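PDB 3PZF: serine protease inhibitor 2 from Anopheles gambiae, which inhibits the serine proteases CLIPB9, CLIPB10 and CLIPB4, and so restrains phenoloxidase activation and melanization in mosquito hemolymph. Local coordinates for residues N152-E157 / T178-I183; H158-L163 / V182-G187; A245-L250 / I375-D380. All blocks are in the same frame, centred on the assembly; numbering follows the deposited sequence.

Contact 1. Residues N152-E157 / T178-I183; sequences NNWVSE and TLVNVI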
loop_
_atom_site.group_PDB
_atom_site.type_symbol
_atom_site.label_atom_id
_atom_site.label_comp_id
_atom_site.label_asym_id
_atom_site.label_seq_id
_atom_site.Cartn_x
_atom_site.Cartn_y
_atom_site.Cartn_z
ATOM N N ASN A 152 10.480 10.449 -13.052
ATOM C CA ASN A 152 11.069 9.128 -12.892
ATOM C C ASN A 152 12.341 9.158 -12.052
ATOM O O ASN A 152 12.557 8.272 -11.225
ATOM C CB ASN A 152 11.281 8.465 -14.254
ATOM C CG ASN A 152 9.964 8.127 -14.924
ATOM O OD1 ASN A 152 8.960 7.903 -14.246
ATOM N ND2 ASN A 152 9.954 8.095 -16.238
ATOM N N ASN A 153 13.148 10.201 -12.202
ATOM C CA ASN A 153 14.346 10.321 -11.384
ATOM C C ASN A 153 13.964 10.566 -9.921
ATOM O O ASN A 153 14.658 10.137 -9.014
ATOM C CB ASN A 153 15.266 11.427 -11.914
ATOM C CG ASN A 153 15.873 11.084 -13.273
ATOM O OD1 ASN A 153 15.791 9.939 -13.737
ATOM N ND2 ASN A 153 16.493 12.071 -13.913
ATOM N N TRP A 154 12.841 11.244 -9.701
ATOM C CA TRP A 154 12.358 11.493 -8.357
ATOM C C TRP A 154 11.928 10.169 -7.724
ATOM O O TRP A 154 12.199 9.905 -6.547
ATOM C CB TRP A 154 11.199 12.497 -8.398
ATOM C CG TRP A 154 10.571 12.763 -7.071
ATOM C CD1 TRP A 154 10.932 13.719 -6.157
ATOM C CD2 TRP A 154 9.462 12.064 -6.507
ATOM N NE1 TRP A 154 10.118 13.641 -5.047
ATOM C CE2 TRP A 154 9.199 12.639 -5.241
ATOM C CE3 TRP A 154 8.661 11.007 -6.949
ATOM C CZ2 TRP A 154 8.175 12.198 -4.424
ATOM C CZ3 TRP A 154 7.636 10.573 -6.134
ATOM C CH2 TRP A 154 7.406 11.158 -4.883
ATOM N N VAL A 155 11.274 9.324 -8.512
ATOM C CA VAL A 155 10.847 8.009 -8.015
ATOM C C VAL A 155 12.070 7.194 -7.578
ATOM O O VAL A 155 12.086 6.611 -6.484
ATOM C CB VAL A 155 10.020 7.246 -9.081
ATOM C CG1 VAL A 155 9.949 5.734 -8.768
ATOM C CG2 VAL A 155 8.620 7.854 -9.191
ATOM N N SER A 156 13.100 7.169 -8.418
ATOM C CA SER A 156 14.314 6.404 -8.115
ATOM C C SER A 156 14.993 6.914 -6.845
ATOM O O SER A 156 15.341 6.150 -5.954
ATOM C CB SER A 156 15.302 6.491 -9.278
ATOM O OG SER A 156 16.438 5.684 -9.014
ATOM N N GLU A 157 15.183 8.220 -6.788
ATOM C CA GLU A 157 15.838 8.877 -5.675
ATOM C C GLU A 157 15.140 8.602 -4.342
ATOM O O GLU A 157 15.801 8.498 -3.311
ATOM C CB GLU A 157 15.904 10.384 -5.968
ATOM C CG GLU A 157 16.054 11.283 -4.759
ATOM C CD GLU A 157 16.054 12.755 -5.137
ATOM O OE1 GLU A 157 16.072 13.060 -6.351
ATOM O OE2 GLU A 157 16.033 13.607 -4.222
ATOM N N THR A 178 0.035 16.493 -11.706
ATOM C CA THR A 178 0.087 15.047 -11.544
ATOM C C THR A 178 0.530 14.787 -10.115
ATOM O O THR A 178 1.468 15.409 -9.629
ATOM C CB THR A 178 1.072 14.386 -12.516
ATOM O OG1 THR A 178 0.711 14.719 -13.870
ATOM C CG2 THR A 178 1.027 12.866 -12.386
ATOM N N LEU A 179 -0.171 13.894 -9.431
ATOM C CA LEU A 179 0.104 13.639 -8.034
ATOM C C LEU A 179 0.682 12.238 -8.029
ATOM O O LEU A 179 0.031 11.316 -8.514
ATOM C CB LEU A 179 -1.199 13.683 -7.229
ATOM C CG LEU A 179 -1.125 13.306 -5.747
ATOM C CD1 LEU A 179 -0.049 14.083 -5.006
ATOM C CD2 LEU A 179 -2.488 13.532 -5.063
ATOM N N VAL A 180 1.888 12.076 -7.483
ATOM C CA VAL A 180 2.616 10.805 -7.581
ATOM C C VAL A 180 2.961 10.340 -6.187
ATOM O O VAL A 180 3.420 11.129 -5.381
ATOM C CB VAL A 180 3.923 10.987 -8.390
ATOM C CG1 VAL A 180 4.705 9.665 -8.457
ATOM C CG2 VAL A 180 3.607 11.457 -9.790
ATOM N N ASN A 181 2.715 9.064 -5.897
ATOM C CA ASN A 181 3.105 8.488 -4.633
ATOM C C ASN A 181 3.845 7.172 -4.844
ATOM O O ASN A 181 3.436 6.343 -5.648
ATOM C CB ASN A 181 1.880 8.229 -3.756
ATOM C CG ASN A 181 2.225 7.464 -2.495
ATOM O OD1 ASN A 181 2.686 8.038 -1.501
ATOM N ND2 ASN A 181 2.024 6.174 -2.532
ATOM N N VAL A 182 4.932 6.990 -4.109
ATOM C CA VAL A 182 5.653 5.727 -4.124
ATOM C C VAL A 182 5.989 5.337 -2.691
ATOM O O VAL A 182 5.963 6.152 -1.773
ATOM C CB VAL A 182 6.955 5.769 -4.979
ATOM C CG1 VAL A 182 6.626 6.007 -6.460
ATOM C CG2 VAL A 182 7.891 6.857 -4.485
ATOM N N ILE A 183 6.296 4.062 -2.503
ATOM C CA ILE A 183 6.616 3.559 -1.180
ATOM C C ILE A 183 7.708 2.522 -1.329
ATOM O O ILE A 183 7.796 1.858 -2.365
ATOM C CB ILE A 183 5.407 2.924 -0.495
ATOM C CG1 ILE A 183 5.766 2.566 0.956
ATOM C CG2 ILE A 183 4.951 1.688 -1.292
ATOM C CD1 ILE A 183 4.564 2.100 1.797
#
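Trp-154 and Val-155 of the helix pack on Val-180 and Val-182 of the strand. All four side chains are buried. No hydrogen bond crosses between 152-157 and 178-183, so the contact is purely apolar.

The first group of contacts comes from the indole. CG of Trp-154 lies anti to the backbone N (chi1 176°), which sends the six-membered ring out toward the strand. Its CZ3 corner does most of the touching. CZ3 of Trp-154 is 3.8 Å from CG1 of Val-180. The same atom lies 4.1 Å from CG2 of Val-182. Both methyls approach the ring obliquely. The indole and the valines lie alongside each other, pointing opposite ways. On the adjacent strand 105-115, Phe-113 meets the indole edge-to-face, and Ala-109 and Asn-111 also touch it.

The second group is methyl against methyl. CG1 of Val-182 meets both branches of Val-155, at 3.9 Å from CG2 and 4.1 Å from CG1. Val-155 CG2 also makes a looser contact with Val-180 CG1, at 4.4 Å. The two valines of the strand thus present one methyl each to the indole, while Val-182 uses its other methyl for Val-155. Asn-181, between them, points away, and its OD1 is hydrogen-bonded to Thr-110 OG1 of strand 105-115.

The axes of segments 152-157 and 178-183 approach to 9.3 Å, at 26° and in the same general direction. This is a helix packed flat on a sheet. It matches helix F of the serpin fold, which lies across the face of the central sheet A, here over strand 177-188.

Contact 2. Residues H158-L163 / V182-G187; sequences HTNGRL and VIYFKG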
loop_
_atom_site.group_PDB
_atom_site.type_symbol
_atom_site.label_atom_id
_atom_site.label_comp_id
_atom_site.label_asym_id
_atom_site.label_seq_id
_atom_site.Cartn_x
_atom_site.Cartn_y
_atom_site.Cartn_z
ATOM N N HIS A 158 13.818 8.456 -4.364
ATOM C CA HIS A 158 13.051 8.282 -3.121
ATOM C C HIS A 158 12.718 6.826 -2.774
ATOM O O HIS A 158 12.077 6.557 -1.747
ATOM C CB HIS A 158 11.779 9.137 -3.165
ATOM C CG HIS A 158 12.058 10.609 -3.119
ATOM N ND1 HIS A 158 12.127 11.315 -1.937
ATOM C CD2 HIS A 158 12.328 11.497 -4.101
ATOM C CE1 HIS A 158 12.409 12.577 -2.196
ATOM N NE2 HIS A 158 12.540 12.717 -3.502
ATOM N N THR A 159 13.166 5.895 -3.610
ATOM C CA THR A 159 12.990 4.466 -3.336
ATOM C C THR A 159 14.330 3.744 -3.390
ATOM O O THR A 159 14.374 2.521 -3.476
ATOM C CB THR A 159 12.021 3.811 -4.338
ATOM O OG1 THR A 159 12.586 3.871 -5.659
ATOM C CG2 THR A 159 10.670 4.546 -4.317
ATOM N N ASN A 160 15.417 4.505 -3.328
ATOM C CA ASN A 160 16.760 3.926 -3.336
ATOM C C ASN A 160 16.980 3.061 -4.578
ATOM O O ASN A 160 17.684 2.043 -4.533
ATOM C CB ASN A 160 16.982 3.104 -2.061
ATOM C CG ASN A 160 18.442 2.732 -1.849
ATOM O OD1 ASN A 160 19.343 3.548 -2.063
ATOM N ND2 ASN A 160 18.682 1.489 -1.430
ATOM N N GLY A 161 16.363 3.466 -5.685
ATOM C CA GLY A 161 16.482 2.751 -6.943
ATOM C C GLY A 161 15.640 1.479 -7.061
ATOM O O GLY A 161 15.723 0.773 -8.084
ATOM N N ARG A 162 14.826 1.184 -6.046
ATOM C CA ARG A 162 13.994 -0.018 -6.069
ATOM C C ARG A 162 12.995 0.121 -7.195
ATOM O O ARG A 162 12.664 -0.857 -7.860
ATOM C CB ARG A 162 13.270 -0.212 -4.735
ATOM C CG ARG A 162 12.337 -1.438 -4.673
ATOM C CD ARG A 162 13.054 -2.754 -4.986
ATOM N NE ARG A 162 12.106 -3.875 -4.961
ATOM C CZ ARG A 162 11.287 -4.186 -5.965
ATOM N NH1 ARG A 162 11.320 -3.475 -7.095
ATOM N NH2 ARG A 162 10.458 -5.217 -5.850
ATOM N N LEU A 163 12.526 1.354 -7.398
ATOM C CA LEU A 163 11.624 1.691 -8.492
ATOM C C LEU A 163 12.318 2.773 -9.321
ATOM O O LEU A 163 12.913 3.694 -8.759
ATOM C CB LEU A 163 10.296 2.266 -7.964
ATOM C CG LEU A 163 9.511 1.459 -6.922
ATOM C CD1 LEU A 163 8.270 2.223 -6.482
ATOM C CD2 LEU A 163 9.155 0.062 -7.467
ATOM N N VAL A 182 4.932 6.990 -4.109
ATOM C CA VAL A 182 5.653 5.727 -4.124
ATOM C C VAL A 182 5.989 5.337 -2.691
ATOM O O VAL A 182 5.963 6.152 -1.773
ATOM C CB VAL A 182 6.955 5.769 -4.979
ATOM C CG1 VAL A 182 6.626 6.007 -6.460
ATOM C CG2 VAL A 182 7.891 6.857 -4.485
ATOM N N ILE A 183 6.296 4.062 -2.503
ATOM C CA ILE A 183 6.616 3.559 -1.180
ATOM C C ILE A 183 7.708 2.522 -1.329
ATOM O O ILE A 183 7.796 1.858 -2.365
ATOM C CB ILE A 183 5.407 2.924 -0.495
ATOM C CG1 ILE A 183 5.766 2.566 0.956
ATOM C CG2 ILE A 183 4.951 1.688 -1.292
ATOM C CD1 ILE A 183 4.564 2.100 1.797
ATOM N N TYR A 184 8.573 2.438 -0.328
ATOM C CA TYR A 184 9.709 1.519 -0.383
ATOM C C TYR A 184 9.895 0.949 1.007
ATOM O O TYR A 184 9.695 1.658 2.007
ATOM C CB TYR A 184 10.972 2.253 -0.849
ATOM C CG TYR A 184 12.263 1.545 -0.491
ATOM C CD1 TYR A 184 12.795 0.571 -1.321
ATOM C CD2 TYR A 184 12.939 1.844 0.687
ATOM C CE1 TYR A 184 13.989 -0.075 -1.000
ATOM C CE2 TYR A 184 14.128 1.209 1.017
ATOM C CZ TYR A 184 14.646 0.252 0.175
ATOM O OH TYR A 184 15.820 -0.383 0.512
ATOM N N PHE A 185 10.236 -0.337 1.089
ATOM C CA PHE A 185 10.365 -0.975 2.387
ATOM C C PHE A 185 11.431 -2.058 2.362
ATOM O O PHE A 185 11.379 -2.965 1.547
ATOM C CB PHE A 185 9.046 -1.594 2.822
ATOM C CG PHE A 185 9.181 -2.509 4.004
ATOM C CD1 PHE A 185 9.687 -2.039 5.208
ATOM C CD2 PHE A 185 8.815 -3.838 3.909
ATOM C CE1 PHE A 185 9.814 -2.890 6.302
ATOM C CE2 PHE A 185 8.943 -4.695 5.005
ATOM C CZ PHE A 185 9.452 -4.213 6.197
ATOM N N LYS A 186 12.407 -1.906 3.248
ATOM C CA LYS A 186 13.410 -2.910 3.492
ATOM C C LYS A 186 13.300 -3.335 4.942
ATOM O O LYS A 186 13.277 -2.495 5.858
ATOM C CB LYS A 186 14.808 -2.345 3.225
ATOM C CG LYS A 186 15.921 -3.308 3.614
ATOM C CD LYS A 186 17.301 -2.701 3.421
ATOM C CE LYS A 186 17.533 -2.283 1.978
ATOM N N GLY A 187 13.228 -4.638 5.172
ATOM C CA GLY A 187 13.096 -5.134 6.534
ATOM C C GLY A 187 13.565 -6.575 6.674
ATOM O O GLY A 187 13.751 -7.261 5.683
#
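Thr-159 and Tyr-184 meet backbone to ring. The carbonyl carbon of Thr-159 sits over one face of the phenol, toward its rim, and Thr-159 O comes within 3.3 Å of Tyr-184 CD1. Behind the opposite face lies the backbone N of Lys-186. Arg-162 takes the edge: its CB is 3.5 Å from Tyr-184 CD1 and near the ring plane. The guanidinium plane stands at 84° to the ring, so the two groups do not stack. Asn-160 approaches the far end only loosely, with ND2 3.9 Å from Tyr-184 OH and no hydrogen bond between them.

Thr-159 to Arg-162 form a type I' beta turn, closed by Arg-162 N to Thr-159 O at 2.9 Å. It follows helix 144-158 and folds against strand 177-188 of serpin sheet A. The Arg-162 chain bends at chi2 (57°) and turns its end away from Tyr-184. There NE makes a salt bridge with Glu-347 of the hinge region, which is required for binding to the peptidase.

The Thr-159 side chain crosses that of Val-182 at about a right angle, with CG2 3.6 Å from Val-182 CG2. The Thr-159 hydroxyl faces elsewhere. OG1 accepts a bond from Leu-163 N at 3.1 Å and donates to Val-155 O. Leu-163 lies alongside Val-182, pointing the other way, and CD1 of Leu-163 lies 4.1 Å from CB of Val-182.

Contact 3. Residues A245-L250 / I375-D380; sequences AMYFIL and IFFIED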
loop_
_atom_site.group_PDB
_atom_site.type_symbol
_atom_site.label_atom_id
_atom_site.label_comp_id
_atom_site.label_asym_id
_atom_site.label_seq_id
_atom_site.Cartn_x
_atom_site.Cartn_y
_atom_site.Cartn_z
ATOM N N ALA A 245 4.658 -6.113 10.686
ATOM C CA ALA A 245 4.528 -7.560 10.415
ATOM C C ALA A 245 3.842 -7.777 9.083
ATOM O O ALA A 245 3.103 -6.918 8.651
ATOM C CB ALA A 245 3.711 -8.219 11.555
ATOM N N MET A 246 4.116 -8.889 8.393
ATOM C CA MET A 246 3.372 -9.212 7.184
ATOM C C MET A 246 2.357 -10.279 7.515
ATOM O O MET A 246 2.691 -11.310 8.098
ATOM C CB MET A 246 4.273 -9.705 6.034
ATOM C CG MET A 246 3.466 -10.033 4.763
ATOM S SD MET A 246 4.505 -10.392 3.285
ATOM C CE MET A 246 4.983 -8.765 2.714
ATOM N N TYR A 247 1.112 -10.046 7.121
ATOM C CA TYR A 247 0.079 -11.066 7.275
ATOM C C TYR A 247 -0.226 -11.716 5.941
ATOM O O TYR A 247 -0.156 -11.055 4.901
ATOM C CB TYR A 247 -1.204 -10.441 7.805
ATOM C CG TYR A 247 -1.235 -10.168 9.292
ATOM C CD1 TYR A 247 -0.753 -8.963 9.808
ATOM C CD2 TYR A 247 -1.774 -11.109 10.194
ATOM C CE1 TYR A 247 -0.798 -8.700 11.195
ATOM C CE2 TYR A 247 -1.832 -10.835 11.566
ATOM C CZ TYR A 247 -1.337 -9.643 12.057
ATOM O OH TYR A 247 -1.433 -9.410 13.440
ATOM N N PHE A 248 -0.525 -13.023 5.964
ATOM C CA PHE A 248 -0.864 -13.775 4.757
ATOM C C PHE A 248 -2.239 -14.371 4.967
ATOM O O PHE A 248 -2.479 -14.982 6.008
ATOM C CB PHE A 248 0.143 -14.925 4.529
ATOM C CG PHE A 248 1.570 -14.453 4.377
ATOM C CD1 PHE A 248 2.121 -14.267 3.118
ATOM C CD2 PHE A 248 2.335 -14.131 5.498
ATOM C CE1 PHE A 248 3.418 -13.800 2.980
ATOM C CE2 PHE A 248 3.641 -13.663 5.356
ATOM C CZ PHE A 248 4.186 -13.513 4.091
ATOM N N ILE A 249 -3.126 -14.218 3.991
ATOM C CA ILE A 249 -4.437 -14.877 4.037
ATOM C C ILE A 249 -4.514 -15.842 2.864
ATOM O O ILE A 249 -4.553 -15.408 1.711
ATOM C CB ILE A 249 -5.582 -13.867 3.953
ATOM C CG1 ILE A 249 -5.505 -12.892 5.150
ATOM C CG2 ILE A 249 -6.939 -14.585 3.894
ATOM C CD1 ILE A 249 -6.498 -11.679 5.048
ATOM N N LEU A 250 -4.530 -17.141 3.185
ATOM C CA LEU A 250 -4.438 -18.209 2.187
ATOM C C LEU A 250 -5.777 -18.924 2.159
ATOM O O LEU A 250 -6.122 -19.639 3.108
ATOM C CB LEU A 250 -3.325 -19.184 2.575
ATOM C CG LEU A 250 -3.186 -20.462 1.714
ATOM C CD1 LEU A 250 -2.719 -20.133 0.292
ATOM C CD2 LEU A 250 -2.218 -21.424 2.379
ATOM N N ILE A 375 -3.503 -13.556 -0.342
ATOM C CA ILE A 375 -3.484 -12.114 -0.072
ATOM C C ILE A 375 -2.432 -11.878 0.983
ATOM O O ILE A 375 -2.222 -12.731 1.834
ATOM C CB ILE A 375 -4.866 -11.707 0.474
ATOM C CG1 ILE A 375 -5.919 -11.988 -0.616
ATOM C CG2 ILE A 375 -4.873 -10.202 0.982
ATOM C CD1 ILE A 375 -7.362 -12.211 -0.089
ATOM N N PHE A 376 -1.740 -10.742 0.930
ATOM C CA PHE A 376 -0.842 -10.374 2.006
ATOM C C PHE A 376 -0.984 -8.880 2.297
ATOM O O PHE A 376 -1.500 -8.116 1.459
ATOM C CB PHE A 376 0.607 -10.706 1.655
ATOM C CG PHE A 376 1.142 -9.933 0.475
ATOM C CD1 PHE A 376 1.062 -10.456 -0.828
ATOM C CD2 PHE A 376 1.754 -8.693 0.657
ATOM C CE1 PHE A 376 1.541 -9.724 -1.922
ATOM C CE2 PHE A 376 2.244 -7.964 -0.441
ATOM C CZ PHE A 376 2.137 -8.487 -1.729
ATOM N N PHE A 377 -0.569 -8.475 3.492
ATOM C CA PHE A 377 -0.496 -7.056 3.829
ATOM C C PHE A 377 0.565 -6.825 4.897
ATOM O O PHE A 377 0.940 -7.750 5.623
ATOM C CB PHE A 377 -1.874 -6.443 4.209
ATOM C CG PHE A 377 -2.532 -7.030 5.430
ATOM C CD1 PHE A 377 -3.374 -8.129 5.330
ATOM C CD2 PHE A 377 -2.377 -6.425 6.683
ATOM C CE1 PHE A 377 -4.021 -8.636 6.470
ATOM C CE2 PHE A 377 -3.021 -6.955 7.822
ATOM C CZ PHE A 377 -3.838 -8.052 7.692
ATOM N N ILE A 378 1.116 -5.616 4.925
ATOM C CA ILE A 378 2.073 -5.258 5.957
ATOM C C ILE A 378 1.420 -4.186 6.795
ATOM O O ILE A 378 0.909 -3.209 6.241
ATOM C CB ILE A 378 3.362 -4.717 5.347
ATOM C CG1 ILE A 378 4.046 -5.847 4.541
ATOM C CG2 ILE A 378 4.314 -4.231 6.477
ATOM C CD1 ILE A 378 5.286 -5.385 3.841
ATOM N N GLU A 379 1.443 -4.359 8.111
ATOM C CA GLU A 379 0.770 -3.408 9.001
ATOM C C GLU A 379 1.731 -2.876 10.058
ATOM O O GLU A 379 2.640 -3.579 10.476
ATOM C CB GLU A 379 -0.415 -4.142 9.627
ATOM C CG GLU A 379 -0.902 -3.716 10.973
ATOM C CD GLU A 379 -2.050 -4.605 11.393
ATOM O OE1 GLU A 379 -3.009 -4.715 10.608
ATOM O OE2 GLU A 379 -1.977 -5.231 12.470
ATOM N N ASP A 380 1.533 -1.614 10.433
ATOM C CA ASP A 380 2.126 -1.015 11.629
ATOM C C ASP A 380 1.302 -1.536 12.813
ATOM O O ASP A 380 0.144 -1.190 12.962
ATOM C CB ASP A 380 2.050 0.521 11.511
ATOM C CG ASP A 380 2.620 1.241 12.732
ATOM O OD1 ASP A 380 2.666 0.643 13.830
ATOM O OD2 ASP A 380 3.040 2.414 12.583
HETATM O O HOH W 1 -1.142 -6.982 14.150
#
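Tyr-247 and Phe-377 form the middle pair of two antiparallel strands. Tyr-247 N gives to Phe-377 O at 2.7 Å, and Phe-377 N returns to Tyr-247 O at 3.0 Å. Ala-245 with Glu-379 and Ile-249 with Ile-375 are bonded in the same reciprocal way. All six N-H groups and all six carbonyls of these three pairs are satisfied across the contact.

Tyr-247 OH donates to a water whose O is 2.5 Å away. The water donates to Glu-379 OE2 at 2.6 Å. The other carboxylate oxygen, OE1, is held in a salt bridge by Arg-21 NE.

The rest is apolar. Phe-377 CG sits between the backbone N and the carbonyl carbon (chi1 62°). This brings the ring under Tyr-247 CB, a CH-pi contact at 3.7 Å from the centroid. The two rings are near parallel but slid apart. On the other face, Met-246 CE lies 3.6 Å from Ile-378 CG1, and Met-246 SD makes an oblique Met-aromatic contact with the Phe-376 ring.

In serpin terms these are neighbouring strands of sheet B. In this buried pairing the Tyr-247 hydroxyl and the Glu-379 carboxylate are tied together through a water, and Arg-21 probably balances the charge of Glu-379.

How the contacts relate
Contacts 1 and 2 are neighbours, with centres about 10 Å apart. They share Val-182 and Ile-183 and both use strand 177-188. Helix 144-158 leads directly from contact 1 into the turn of contact 2, and Ser-156 O probably bonds Gly-161 N. Contact 3 follows later in the chain. Its centre is about 18 Å from contact 2 and about 24 Å from contact 1, on the opposite side of the chain's centre from contact 1. Phe-185 CD2 touches Ile-378 CD1 at 3.9 Å, linking contacts 2 and 3. Strand 177-188 of sheet A thus carries helix F and the turn bonded to the hinge, and meets the sheet B core through this packing.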